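Local coordinates for spore coat polysaccharide biosynthesis protein SpsE (Bacillus subtilis, PDB 1VLI) that takes part in making the spore coat polysaccharide, probably as a sialic acid synthase-like enzyme with N-acylneuraminate-9-phosphate synthase activity, at residues Ile318-Pro323 with Ala367-Val372; Pro323-Glu328 with Val362-Ala367; Ile335-Pro340 with Leu347-Phe352; Ala68-Gln73 with Val121-Ser126; Glu328-Asp333 with Ser357-Val362. All blocks are in the same frame, centred on the assembly; numbering follows the deposited sequence.

Following the chain from its N terminus, interaction 4 comes first and stands apart in series: it closes a loop within the NeuB barrel, joining the segments that follow strands 60-63 and 116-118. The other four lie in the AFP-like (SAF) domain and nest without crossing. Interaction 1 is outermost, then interaction 2, then interaction 5, with interaction 3 innermost. The outer three run on from one another, since interactions 1 and 2 share Pro323 and Ala367, and interactions 2 and 5 share Glu328 and Val362. Interaction 3 packs strand 335-338 against the start of helix 352-356. It also meets interaction 4, where Arg339 N bonds to Met71 O and so links the domain to the barrel.

Interaction 1: residues Ile318-Pro323 with Ala367-Val372; sequences IFTTAP and ADTGIV
Thr320 OG1 accepts a nearly straight hydrogen bond from Thr369 N (2.9 Å, 169° at the hydrogen), and it is also hydrogen-bonded to Pro366 O, just ahead of the 367-372 segment. One hydroxyl thus serves both an N-H and a carbonyl of the 366-369 backbone, which a threonine can do because its OG1 both accepts and donates. With chi1 at 45°, OG1 stands between the residue's own N and carbonyl carbon, and the methyl CG2 is left to meet Ile371 CD1 at 3.8 Å.

The backbones are joined at the same place by a single beta bridge between Phe319 and Gly370. On its two sides lie the bonds from Ile371 N to Ile318 O (2.8 Å) and from Thr320 N to Thr369 O (3.0 Å). Asp368, in a left-handed backbone conformation, adds a more bent bond from its N to Thr320 O, arriving from above the carbonyl plane.

Gly370 suits its position because Phe319 lies flat against it: Gly370 CA sits over one face of the ring, with CD2 of Phe319 only 3.4 Å from that CA, and Asp368 O lies at the ring's edge. Lys343 makes a cation-pi contact with the same ring. On the buried side, Ile318 CG2 rests on Ile371 CG1 at 3.7 Å, next to Ile335 of the neighbouring strand.

Most of the polar bonding here is between main-chain atoms, so the loop pairs along the edge of strand 317-320 much as another strand would, while the threonine hydroxyl adds a side-chain bond to the backbone pairing at that end.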
# COMPACT_ATOMS: atom_id res chain seq x y z
N ILE A 318 -1.36 -12.56 14.40
CA ILE A 318 -0.73 -12.35 15.67
C ILE A 318 0.26 -13.47 15.97
O ILE A 318 -0.12 -14.66 15.98
CB ILE A 318 -1.78 -12.24 16.77
CG1 ILE A 318 -2.72 -11.06 16.48
CG2 ILE A 318 -1.10 -12.04 18.09
CD1 ILE A 318 -3.82 -10.92 17.46
N PHE A 319 1.51 -13.10 16.24
CA PHE A 319 2.60 -14.06 16.38
C PHE A 319 3.36 -13.83 17.64
O PHE A 319 3.46 -12.70 18.08
CB PHE A 319 3.57 -13.93 15.21
CG PHE A 319 3.10 -14.60 13.96
CD1 PHE A 319 2.29 -13.94 13.05
CD2 PHE A 319 3.47 -15.92 13.69
CE1 PHE A 319 1.82 -14.58 11.89
CE2 PHE A 319 3.02 -16.57 12.54
CZ PHE A 319 2.19 -15.89 11.64
N THR A 320 3.88 -14.89 18.24
CA THR A 320 4.74 -14.76 19.41
C THR A 320 6.12 -14.26 18.98
O THR A 320 6.70 -14.75 18.00
CB THR A 320 4.91 -16.09 20.14
OG1 THR A 320 5.14 -17.12 19.18
CG2 THR A 320 3.60 -16.51 20.82
N THR A 321 6.63 -13.27 19.70
CA THR A 321 8.00 -12.79 19.49
C THR A 321 9.02 -13.45 20.43
O THR A 321 10.23 -13.34 20.20
CB THR A 321 8.08 -11.26 19.63
OG1 THR A 321 7.57 -10.88 20.90
CG2 THR A 321 7.16 -10.59 18.69
N ALA A 322 8.53 -14.13 21.48
CA ALA A 322 9.34 -14.89 22.45
C ALA A 322 8.53 -16.14 22.85
O ALA A 322 7.38 -16.24 22.45
CB ALA A 322 9.65 -14.04 23.68
N PRO A 323 9.09 -17.12 23.57
CA PRO A 323 8.25 -18.20 24.09
C PRO A 323 7.31 -17.68 25.18
O PRO A 323 7.72 -16.92 26.06
CB PRO A 323 9.27 -19.19 24.69
CG PRO A 323 10.58 -18.80 24.14
CD PRO A 323 10.51 -17.31 23.92
N ALA A 367 8.15 -19.59 20.59
CA ALA A 367 8.38 -18.31 19.92
C ALA A 367 8.13 -18.51 18.45
O ALA A 367 8.16 -19.65 17.98
CB ALA A 367 9.79 -17.84 20.14
N ASP A 368 7.85 -17.42 17.73
CA ASP A 368 7.68 -17.45 16.27
C ASP A 368 6.53 -18.28 15.75
O ASP A 368 6.59 -18.80 14.63
CB ASP A 368 8.96 -17.93 15.61
CG ASP A 368 9.84 -16.80 15.25
OD1 ASP A 368 9.61 -16.26 14.14
OD2 ASP A 368 10.75 -16.37 16.03
N THR A 369 5.49 -18.40 16.55
CA THR A 369 4.35 -19.23 16.21
C THR A 369 3.13 -18.34 16.17
O THR A 369 2.97 -17.45 17.02
CB THR A 369 4.21 -20.33 17.27
OG1 THR A 369 5.50 -20.91 17.46
CG2 THR A 369 3.36 -21.50 16.76
N GLY A 370 2.28 -18.53 15.16
CA GLY A 370 1.05 -17.80 15.13
C GLY A 370 0.11 -18.27 16.21
O GLY A 370 -0.10 -19.49 16.38
N ILE A 371 -0.49 -17.30 16.91
CA ILE A 371 -1.49 -17.54 17.93
C ILE A 371 -2.73 -18.16 17.33
O ILE A 371 -3.12 -17.84 16.24
CB ILE A 371 -1.89 -16.23 18.62
CG1 ILE A 371 -0.66 -15.56 19.23
CG2 ILE A 371 -2.90 -16.50 19.75
CD1 ILE A 371 -0.13 -16.28 20.39
N VAL A 372 -3.37 -18.98 18.13
CA VAL A 372 -4.41 -19.88 17.72
C VAL A 372 -5.39 -19.88 18.92
O VAL A 372 -5.03 -19.42 20.00
CB VAL A 372 -3.73 -21.25 17.46
CG1 VAL A 372 -4.08 -22.28 18.50
CG2 VAL A 372 -3.88 -21.71 16.01

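Interaction 2: residues Pro323-Glu328 with Val362-Ala367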
# COMPACT_ATOMS: atom_id res chain seq x y z
N PRO A 323 9.09 -17.12 23.57
CA PRO A 323 8.25 -18.20 24.09
C PRO A 323 7.31 -17.68 25.18
O PRO A 323 7.72 -16.92 26.06
CB PRO A 323 9.27 -19.19 24.69
CG PRO A 323 10.58 -18.80 24.14
CD PRO A 323 10.51 -17.31 23.92
N ILE A 324 6.04 -18.05 25.10
CA ILE A 324 5.09 -17.65 26.13
C ILE A 324 4.71 -18.84 26.98
O ILE A 324 4.41 -19.91 26.46
CB ILE A 324 3.84 -16.99 25.50
CG1 ILE A 324 4.24 -15.74 24.69
CG2 ILE A 324 2.81 -16.62 26.57
CD1 ILE A 324 3.08 -14.99 24.10
N GLN A 325 4.74 -18.66 28.29
CA GLN A 325 4.43 -19.75 29.20
C GLN A 325 3.03 -19.69 29.77
O GLN A 325 2.43 -18.62 29.88
CB GLN A 325 5.47 -19.82 30.30
CG GLN A 325 6.82 -20.40 29.78
CD GLN A 325 7.72 -20.48 31.03
OE1 GLN A 325 7.84 -21.62 31.69
NE2 GLN A 325 8.34 -19.27 31.42
N LYS A 326 2.52 -20.87 30.11
CA LYS A 326 1.16 -21.04 30.63
C LYS A 326 0.93 -20.10 31.80
O LYS A 326 1.68 -20.14 32.76
CB LYS A 326 0.95 -22.49 31.10
CG LYS A 326 -0.49 -22.80 31.44
CD LYS A 326 -0.65 -24.09 32.21
CE LYS A 326 -2.09 -24.57 32.07
NZ LYS A 326 -2.30 -25.82 32.87
N GLY A 327 -0.08 -19.23 31.72
CA GLY A 327 -0.37 -18.34 32.85
C GLY A 327 -0.00 -16.89 32.52
O GLY A 327 -0.55 -15.94 33.10
N GLU A 328 0.91 -16.74 31.56
CA GLU A 328 1.56 -15.47 31.29
C GLU A 328 0.69 -14.47 30.47
O GLU A 328 0.11 -14.81 29.42
CB GLU A 328 2.92 -15.73 30.63
CG GLU A 328 3.83 -14.53 30.42
CD GLU A 328 4.99 -14.82 29.48
OE1 GLU A 328 5.41 -16.03 29.43
OE2 GLU A 328 5.49 -13.83 28.78
N VAL A 362 -3.18 -20.04 28.02
CA VAL A 362 -3.62 -21.25 28.73
C VAL A 362 -2.70 -22.46 28.53
O VAL A 362 -2.92 -23.51 29.12
CB VAL A 362 -5.10 -21.62 28.48
CG1 VAL A 362 -5.99 -20.42 28.78
CG2 VAL A 362 -5.33 -22.15 27.07
N ARG A 363 -1.69 -22.30 27.71
CA ARG A 363 -0.65 -23.31 27.53
C ARG A 363 0.61 -22.63 27.00
O ARG A 363 0.53 -21.51 26.48
CB ARG A 363 -1.10 -24.37 26.53
CG ARG A 363 -1.51 -23.81 25.17
CD ARG A 363 -2.19 -24.83 24.27
NE ARG A 363 -2.19 -24.45 22.86
CZ ARG A 363 -2.64 -25.23 21.88
NH1 ARG A 363 -3.13 -26.43 22.18
NH2 ARG A 363 -2.62 -24.83 20.61
N ASP A 364 1.74 -23.32 27.10
CA ASP A 364 2.99 -22.87 26.51
C ASP A 364 2.86 -22.61 25.01
O ASP A 364 2.32 -23.43 24.30
CB ASP A 364 4.06 -23.93 26.71
CG ASP A 364 4.41 -24.16 28.17
OD1 ASP A 364 3.99 -23.36 29.04
OD2 ASP A 364 5.11 -25.13 28.51
N ILE A 365 3.37 -21.48 24.54
CA ILE A 365 3.43 -21.21 23.11
C ILE A 365 4.89 -20.99 22.74
O ILE A 365 5.58 -20.19 23.39
CB ILE A 365 2.59 -19.98 22.75
CG1 ILE A 365 1.30 -19.96 23.58
CG2 ILE A 365 2.28 -19.98 21.26
CD1 ILE A 365 0.52 -18.66 23.50
N PRO A 366 5.39 -21.73 21.75
CA PRO A 366 6.76 -21.52 21.25
C PRO A 366 6.92 -20.11 20.64
O PRO A 366 5.93 -19.50 20.23
CB PRO A 366 6.91 -22.61 20.19
CG PRO A 366 5.87 -23.66 20.54
CD PRO A 366 4.72 -22.86 21.06
N ALA A 367 8.15 -19.59 20.59
CA ALA A 367 8.38 -18.31 19.92
C ALA A 367 8.13 -18.51 18.45
O ALA A 367 8.16 -19.65 17.98
CB ALA A 367 9.79 -17.84 20.14
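Lys326 lies against the backbone of Val362 and Arg363 for most of its length. Its CB is 3.8 Å from Asp364 OD1 and close to Arg363 CA. CG, placed anti to the backbone N (chi1 -171°), approaches Val362 O at 3.4 Å; CD follows past the same oxygen, and CE comes back to it at 3.2 Å. The extended chain then carries NZ away from the contact. A lysine suits this exposed place, since its methylenes can cover a backbone while its amine reaches outward.

Its backbone is held as well: Lys326 N gives a bond to Asp364 OD1 (3.1 Å, 158°), meeting that oxygen nearly along its C-O direction. Lys326 and Gly327 are the central residues of a type II beta turn from Gln325 to Glu328, closed by Glu328 N on Gln325 O. Gly327 takes the positive phi that the third position of such a turn calls for. Glu328 OE1 reaches back across the turn to Gln325 N at 2.9 Å.

Ahead of the turn, Ile324 and Ile365 form an antiparallel hydrogen-bonded pair, with Ile324 N to Ile365 O at 2.8 Å and Ile365 N to Ile324 O at 2.7 Å. Their branched apolar side chains are buried, CB of Ile324 lying 4.2 Å from CD1 of Ile365. Arg363 turns away from this pairing and makes a salt bridge with Asp375.

Interaction 3: residues Ile335-Pro340 with Leu347-Phe352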
# COMPACT_ATOMS: atom_id res chain seq x y z
N ILE A 335 3.95 -10.73 21.97
CA ILE A 335 3.25 -10.95 20.71
C ILE A 335 3.28 -9.70 19.82
O ILE A 335 3.37 -8.57 20.33
CB ILE A 335 1.78 -11.44 20.93
CG1 ILE A 335 1.02 -10.55 21.92
CG2 ILE A 335 1.75 -12.92 21.36
CD1 ILE A 335 -0.47 -10.55 21.71
N ALA A 336 3.19 -9.91 18.50
CA ALA A 336 3.19 -8.81 17.54
C ALA A 336 2.35 -9.12 16.32
O ALA A 336 2.10 -10.29 16.01
CB ALA A 336 4.62 -8.42 17.14
N VAL A 337 1.89 -8.07 15.64
CA VAL A 337 1.13 -8.18 14.38
C VAL A 337 2.15 -8.24 13.22
O VAL A 337 2.79 -7.21 12.89
CB VAL A 337 0.17 -6.99 14.26
CG1 VAL A 337 -0.56 -6.94 12.89
CG2 VAL A 337 -0.82 -7.02 15.39
N LEU A 338 2.34 -9.44 12.67
CA LEU A 338 3.43 -9.70 11.70
C LEU A 338 2.91 -10.46 10.48
O LEU A 338 1.83 -11.01 10.51
CB LEU A 338 4.58 -10.46 12.38
CG LEU A 338 5.28 -9.70 13.50
CD1 LEU A 338 5.98 -10.66 14.43
CD2 LEU A 338 6.25 -8.66 12.97
N ARG A 339 3.67 -10.45 9.39
CA ARG A 339 3.34 -11.26 8.23
C ARG A 339 3.86 -12.67 8.51
O ARG A 339 4.96 -12.85 9.08
CB ARG A 339 4.02 -10.72 6.98
CG ARG A 339 3.53 -9.38 6.49
CD ARG A 339 4.23 -8.98 5.22
NE ARG A 339 3.88 -7.64 4.79
CZ ARG A 339 4.01 -7.21 3.55
NH1 ARG A 339 4.48 -8.02 2.60
NH2 ARG A 339 3.63 -5.99 3.24
N PRO A 340 3.08 -13.68 8.13
CA PRO A 340 3.42 -15.07 8.44
C PRO A 340 4.69 -15.60 7.76
O PRO A 340 5.34 -16.49 8.30
CB PRO A 340 2.18 -15.86 7.97
CG PRO A 340 1.49 -15.02 7.06
CD PRO A 340 1.80 -13.58 7.42
N LEU A 347 -3.78 -15.60 14.82
CA LEU A 347 -5.10 -14.95 14.99
C LEU A 347 -5.21 -13.63 14.26
O LEU A 347 -4.24 -12.89 14.18
CB LEU A 347 -5.38 -14.65 16.46
CG LEU A 347 -6.19 -15.59 17.31
CD1 LEU A 347 -7.02 -14.71 18.22
CD2 LEU A 347 -7.06 -16.56 16.44
N HIS A 348 -6.40 -13.29 13.75
CA HIS A 348 -6.59 -11.99 13.09
C HIS A 348 -6.17 -10.81 13.98
O HIS A 348 -6.46 -10.80 15.17
CB HIS A 348 -8.04 -11.82 12.70
CG HIS A 348 -8.26 -10.70 11.75
ND1 HIS A 348 -8.31 -9.38 12.15
CD2 HIS A 348 -8.40 -10.69 10.41
CE1 HIS A 348 -8.50 -8.61 11.10
NE2 HIS A 348 -8.55 -9.39 10.03
N PRO A 349 -5.46 -9.83 13.42
CA PRO A 349 -5.08 -8.64 14.18
C PRO A 349 -6.22 -7.89 14.91
O PRO A 349 -5.93 -7.07 15.79
CB PRO A 349 -4.46 -7.75 13.10
CG PRO A 349 -3.83 -8.72 12.21
CD PRO A 349 -4.88 -9.80 12.07
N ARG A 350 -7.48 -8.15 14.57
CA ARG A 350 -8.61 -7.50 15.28
C ARG A 350 -8.63 -7.90 16.77
O ARG A 350 -9.32 -7.28 17.58
CB ARG A 350 -9.98 -7.76 14.59
CG ARG A 350 -10.63 -9.12 14.93
CD ARG A 350 -12.05 -9.36 14.35
NE ARG A 350 -12.05 -9.22 12.90
CZ ARG A 350 -11.77 -10.19 12.03
NH1 ARG A 350 -11.49 -11.43 12.42
NH2 ARG A 350 -11.78 -9.90 10.74
N PHE A 351 -7.89 -8.94 17.14
CA PHE A 351 -7.87 -9.35 18.54
C PHE A 351 -6.67 -8.88 19.31
O PHE A 351 -6.52 -9.22 20.47
CB PHE A 351 -8.02 -10.88 18.67
CG PHE A 351 -9.24 -11.44 17.94
CD1 PHE A 351 -10.52 -11.36 18.51
CD2 PHE A 351 -9.10 -12.04 16.69
CE1 PHE A 351 -11.62 -11.90 17.87
CE2 PHE A 351 -10.20 -12.58 16.05
CZ PHE A 351 -11.47 -12.50 16.64
N PHE A 352 -5.82 -8.05 18.71
CA PHE A 352 -4.56 -7.71 19.34
C PHE A 352 -4.78 -6.88 20.62
O PHE A 352 -4.22 -7.20 21.69
CB PHE A 352 -3.62 -7.04 18.35
CG PHE A 352 -2.25 -6.77 18.91
CD1 PHE A 352 -1.28 -7.78 18.94
CD2 PHE A 352 -1.93 -5.52 19.42
CE1 PHE A 352 -0.02 -7.55 19.46
CE2 PHE A 352 -0.67 -5.27 19.94
CZ PHE A 352 0.29 -6.29 19.97
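Phe352 gives up the most surface here, its ring reaching across to Val337 and Ile335 of strand 335-338. Its CG is anti to the backbone N (chi1 -175°), which swings the ring out from the first turn of helix 352-356 toward the strand. Val337 CG2 stands over one face of that ring in a CH-pi contact, 4.1 Å from the centroid and 29° off the normal. The edge is used too: Ile335 O lies near the ring plane, 3.6 Å from Phe352 CE1. Ile335 CD1 reaches Phe352 CE1 at 3.8 Å from the side of the ring plane opposite Val337 CG2, beyond the rim, as the isoleucine and phenylalanine side chains slide past one another in opposite directions.

Val337 divides its two methyls between two partners. While CG2 serves the phenyl ring, CG1 meets Pro349 CG at 3.8 Å, the side chains crossing at about a right angle. A beta-branched residue suits a strand position that must fill space on two sides, and the rigid proline ring gives it a firm apolar surface.

The approach to the helix is shaped locally. Arg350 N bonds to His348 ND1 in the plane of the imidazole (2.8 Å), and that ring lies between Arg350 NH2 on one face and Pro349 CD on the other. Phe352 N bonds to Pro349 O, and Phe351 takes the N-cap position.

No hydrogen bond crosses the contact; it is a buried apolar seam, close to Pro149 of helix 148-155 in the barrel. It packs a short helix on the two-stranded sheet 317-320/335-338 of the AFP-like domain, the C-terminal SAF module found in NeuB-type synthases.

Interaction 4: residues Ala68-Gln73 with Val121-Ser126; sequences ADRMYQ and VCDEGS
Arg70 and Asp123 form a salt bridge, and it is the main polar link. Arg70 NE donates in its guanidinium plane to the syn lone pair of Asp123 OD2 (3.2 Å, 166°); a second bond, from NH2 to OD1 at 3.3 Å, is weak, with an angle of 135° at the hydrogen. The arginine chain bends at chi3 (-67°), which brings its guanidinium to the acid.

Further hydrogen bonds fix the carboxylate. Asp123 is the N-cap of helix 124-131, and OD1 accepts from Ser126 N at 2.9 Å; aspartate suits the role because OD1 can cap the helix while OD2 takes the stronger arginine bond. A water lies 2.7 Å from Asp123 OD2 and 2.9 Å from Arg70 O, though it has more acceptors in reach than protons.

The packing is made by the Met71 and Cys122 side chains. Met71, modelled as selenomethionine, puts SE 3.8 Å from Cys122 CB, and Cys122 SG lies against Arg70 CD.

Both segments follow strands of the parallel barrel, 60-63 and 116-118, and so belong to the loops at its C-terminal end, where TIM barrels carry their active sites. The zinc held by His226 and His248 is about 12 Å from the Met71 side chain.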
# COMPACT_ATOMS: atom_id res chain seq x y z
N ALA A 68 11.97 -4.99 3.95
CA ALA A 68 10.88 -5.97 4.06
C ALA A 68 10.98 -6.91 5.28
O ALA A 68 9.95 -7.39 5.79
CB ALA A 68 10.74 -6.77 2.76
N ASP A 69 12.20 -7.16 5.74
CA ASP A 69 12.49 -8.05 6.88
C ASP A 69 11.64 -7.75 8.13
O ASP A 69 11.12 -8.67 8.76
CB ASP A 69 13.98 -8.00 7.25
CG ASP A 69 14.89 -8.04 6.03
OD1 ASP A 69 14.83 -7.11 5.17
OD2 ASP A 69 15.72 -8.96 5.86
N ARG A 70 11.53 -6.46 8.46
CA ARG A 70 10.80 -5.98 9.65
C ARG A 70 9.32 -6.38 9.63
O ARG A 70 8.61 -6.26 10.64
CB ARG A 70 10.94 -4.44 9.77
CG ARG A 70 10.08 -3.65 8.74
CD ARG A 70 10.43 -2.18 8.63
NE ARG A 70 10.10 -1.47 9.86
CZ ARG A 70 10.78 -0.41 10.32
NH1 ARG A 70 11.83 0.04 9.64
NH2 ARG A 70 10.42 0.18 11.45
N MSE A 71 8.85 -6.86 8.49
CA MSE A 71 7.46 -7.26 8.35
C MSE A 71 7.17 -8.72 8.78
O MSE A 71 6.03 -9.06 9.08
CB MSE A 71 7.04 -7.01 6.92
CG MSE A 71 7.41 -5.61 6.45
SE MSE A 71 6.28 -5.07 4.97
CE MSE A 71 7.16 -6.15 3.48
N TYR A 72 8.23 -9.55 8.83
CA TYR A 72 8.15 -11.00 9.06
C TYR A 72 8.67 -11.43 10.45
O TYR A 72 8.26 -12.48 11.00
CB TYR A 72 8.89 -11.75 7.93
CG TYR A 72 8.38 -11.38 6.54
CD1 TYR A 72 8.90 -10.28 5.84
CD2 TYR A 72 7.35 -12.10 5.95
CE1 TYR A 72 8.41 -9.91 4.58
CE2 TYR A 72 6.84 -11.75 4.70
CZ TYR A 72 7.37 -10.66 4.01
OH TYR A 72 6.85 -10.34 2.78
N GLN A 73 9.57 -10.61 11.01
CA GLN A 73 10.19 -10.81 12.32
C GLN A 73 10.34 -9.46 13.07
O GLN A 73 10.76 -8.46 12.47
CB GLN A 73 11.55 -11.51 12.15
CG GLN A 73 11.93 -12.49 13.28
N VAL A 121 4.18 2.91 4.85
CA VAL A 121 4.47 2.45 6.20
C VAL A 121 3.89 1.07 6.49
O VAL A 121 2.86 0.69 5.92
CB VAL A 121 4.06 3.47 7.28
CG1 VAL A 121 4.77 4.77 7.02
CG2 VAL A 121 2.59 3.70 7.30
N CYS A 122 4.56 0.31 7.35
CA CYS A 122 4.11 -1.04 7.71
C CYS A 122 4.06 -1.35 9.21
O CYS A 122 3.80 -2.49 9.58
CB CYS A 122 5.01 -2.08 7.02
SG CYS A 122 6.77 -1.78 7.31
N ASP A 123 4.38 -0.38 10.07
CA ASP A 123 4.21 -0.51 11.50
C ASP A 123 4.25 0.84 12.19
O ASP A 123 4.46 1.88 11.54
CB ASP A 123 5.23 -1.47 12.12
CG ASP A 123 6.63 -1.29 11.59
OD1 ASP A 123 7.17 -0.15 11.62
OD2 ASP A 123 7.29 -2.27 11.15
N GLU A 124 4.04 0.82 13.50
CA GLU A 124 4.04 2.03 14.32
C GLU A 124 5.35 2.84 14.15
O GLU A 124 5.33 4.06 13.97
CB GLU A 124 3.74 1.67 15.79
CG GLU A 124 2.29 1.20 16.07
CD GLU A 124 1.93 -0.28 15.70
OE1 GLU A 124 2.77 -1.03 15.13
OE2 GLU A 124 0.77 -0.71 16.00
N GLY A 125 6.48 2.13 14.14
CA GLY A 125 7.80 2.75 14.05
C GLY A 125 8.16 3.37 12.70
O GLY A 125 8.76 4.45 12.64
N SER A 126 7.83 2.67 11.61
CA SER A 126 7.97 3.24 10.27
C SER A 126 7.05 4.46 10.12
O SER A 126 7.44 5.49 9.54
CB SER A 126 7.69 2.20 9.18
OG SER A 126 6.45 1.55 9.40
O HOH W 1 6.22 -4.65 10.39

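Interaction 5: residues Glu328-Asp333 with Ser357-Val362; sequences EAFSED and SGVRAV
Phe330 N donates to Val359 O at 2.9 Å and 166°, nearly head-on to the carbonyl. Its companion, Ala361 N to Glu328 O, is equally short at 2.9 Å, but the donor stands above the carbonyl plane. Between them Ala329 and Arg360 form a single beta bridge, accompanied by a CA-H...O contact from Ala329 CA to Val359 O (3.3 Å).

The charged ends find partners close by: Arg360 NH1 bonds to Gly327 O in the adjoining turn, while Glu328, its OE1 taken up by the turn at Gln325, reaches Asn334 ND2 in the loop before strand 335-338 with OE2. Arg360 suits this exposed edge because its methylenes cover the backbone, CG lying 3.9 Å from Ala329 CA, while its guanidinium remains available for a carbonyl.

Packing centres on Phe330. Turned anti to its own carbonyl carbon (chi1 -76°), the ring runs obliquely along the 359-361 backbone, with CD2 4.0 Å from Val359 CG1 and CZ 4.2 Å from Ala361 CB. The small alanine leaves room for the broad ring to lie close.

Beyond the contact Ile324, Ile365 and Ile376 also touch this ring, and Ile335 CG2 approaches it. The contact thus joins the loop leading into strand 335-338 to the loop leaving helix 352-356.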
# COMPACT_ATOMS: atom_id res chain seq x y z
N GLU A 328 0.91 -16.74 31.56
CA GLU A 328 1.56 -15.47 31.29
C GLU A 328 0.69 -14.47 30.47
O GLU A 328 0.11 -14.81 29.42
CB GLU A 328 2.92 -15.73 30.63
CG GLU A 328 3.83 -14.53 30.42
CD GLU A 328 4.99 -14.82 29.48
OE1 GLU A 328 5.41 -16.03 29.43
OE2 GLU A 328 5.49 -13.83 28.78
N ALA A 329 0.60 -13.24 30.98
CA ALA A 329 -0.13 -12.17 30.32
C ALA A 329 0.47 -11.93 28.92
O ALA A 329 1.68 -12.05 28.74
CB ALA A 329 -0.10 -10.90 31.16
N PHE A 330 -0.38 -11.68 27.93
CA PHE A 330 0.06 -11.33 26.59
C PHE A 330 0.32 -9.86 26.66
O PHE A 330 -0.42 -9.13 27.33
CB PHE A 330 -1.05 -11.52 25.61
CG PHE A 330 -1.30 -12.94 25.26
CD1 PHE A 330 -0.38 -13.66 24.51
CD2 PHE A 330 -2.50 -13.56 25.63
CE1 PHE A 330 -0.62 -14.98 24.15
CE2 PHE A 330 -2.74 -14.88 25.29
CZ PHE A 330 -1.80 -15.59 24.55
N SER A 331 1.36 -9.42 25.96
CA SER A 331 1.67 -8.00 25.89
C SER A 331 2.45 -7.65 24.64
O SER A 331 2.97 -8.53 23.94
CB SER A 331 2.43 -7.58 27.14
OG SER A 331 3.79 -7.95 27.03
N GLU A 332 2.49 -6.35 24.35
CA GLU A 332 3.38 -5.73 23.36
C GLU A 332 4.78 -6.39 23.34
O GLU A 332 5.47 -6.37 22.33
CB GLU A 332 3.54 -4.25 23.75
CG GLU A 332 3.67 -3.23 22.63
CD GLU A 332 2.33 -2.85 21.98
OE1 GLU A 332 1.32 -2.72 22.71
OE2 GLU A 332 2.31 -2.66 20.74
N ASP A 333 5.19 -7.00 24.45
CA ASP A 333 6.50 -7.61 24.56
C ASP A 333 6.67 -9.08 24.17
O ASP A 333 7.80 -9.53 24.02
CB ASP A 333 7.04 -7.41 25.97
CG ASP A 333 7.30 -5.95 26.28
OD1 ASP A 333 7.62 -5.17 25.35
OD2 ASP A 333 7.17 -5.49 27.42
N SER A 357 -4.82 -6.58 26.68
CA SER A 357 -5.52 -5.91 27.78
C SER A 357 -5.61 -6.79 29.03
O SER A 357 -6.53 -6.64 29.84
CB SER A 357 -6.92 -5.49 27.31
OG SER A 357 -7.81 -6.60 27.38
N GLY A 358 -4.64 -7.69 29.19
CA GLY A 358 -4.53 -8.51 30.38
C GLY A 358 -5.00 -9.94 30.25
O GLY A 358 -5.27 -10.61 31.24
N VAL A 359 -5.12 -10.42 29.02
CA VAL A 359 -5.47 -11.81 28.81
C VAL A 359 -4.20 -12.64 29.01
O VAL A 359 -3.11 -12.12 28.82
CB VAL A 359 -6.04 -11.98 27.40
CG1 VAL A 359 -6.24 -13.43 27.07
CG2 VAL A 359 -7.35 -11.23 27.31
N ARG A 360 -4.35 -13.92 29.39
CA ARG A 360 -3.20 -14.82 29.71
C ARG A 360 -3.20 -16.12 28.89
O ARG A 360 -4.29 -16.61 28.49
CB ARG A 360 -3.24 -15.18 31.18
CG ARG A 360 -3.08 -14.00 32.11
CD ARG A 360 -3.28 -14.37 33.57
NE ARG A 360 -3.08 -13.20 34.42
CZ ARG A 360 -1.91 -12.89 34.99
NH1 ARG A 360 -0.84 -13.64 34.79
NH2 ARG A 360 -1.82 -11.81 35.77
N ALA A 361 -1.98 -16.70 28.67
CA ALA A 361 -1.89 -17.95 27.90
C ALA A 361 -2.48 -19.13 28.70
O ALA A 361 -2.27 -19.24 29.93
CB ALA A 361 -0.42 -18.24 27.53
N VAL A 362 -3.18 -20.04 28.02
CA VAL A 362 -3.62 -21.25 28.73
C VAL A 362 -2.70 -22.46 28.53
O VAL A 362 -2.92 -23.51 29.12
CB VAL A 362 -5.10 -21.62 28.48
CG1 VAL A 362 -5.99 -20.42 28.78
CG2 VAL A 362 -5.33 -22.15 27.07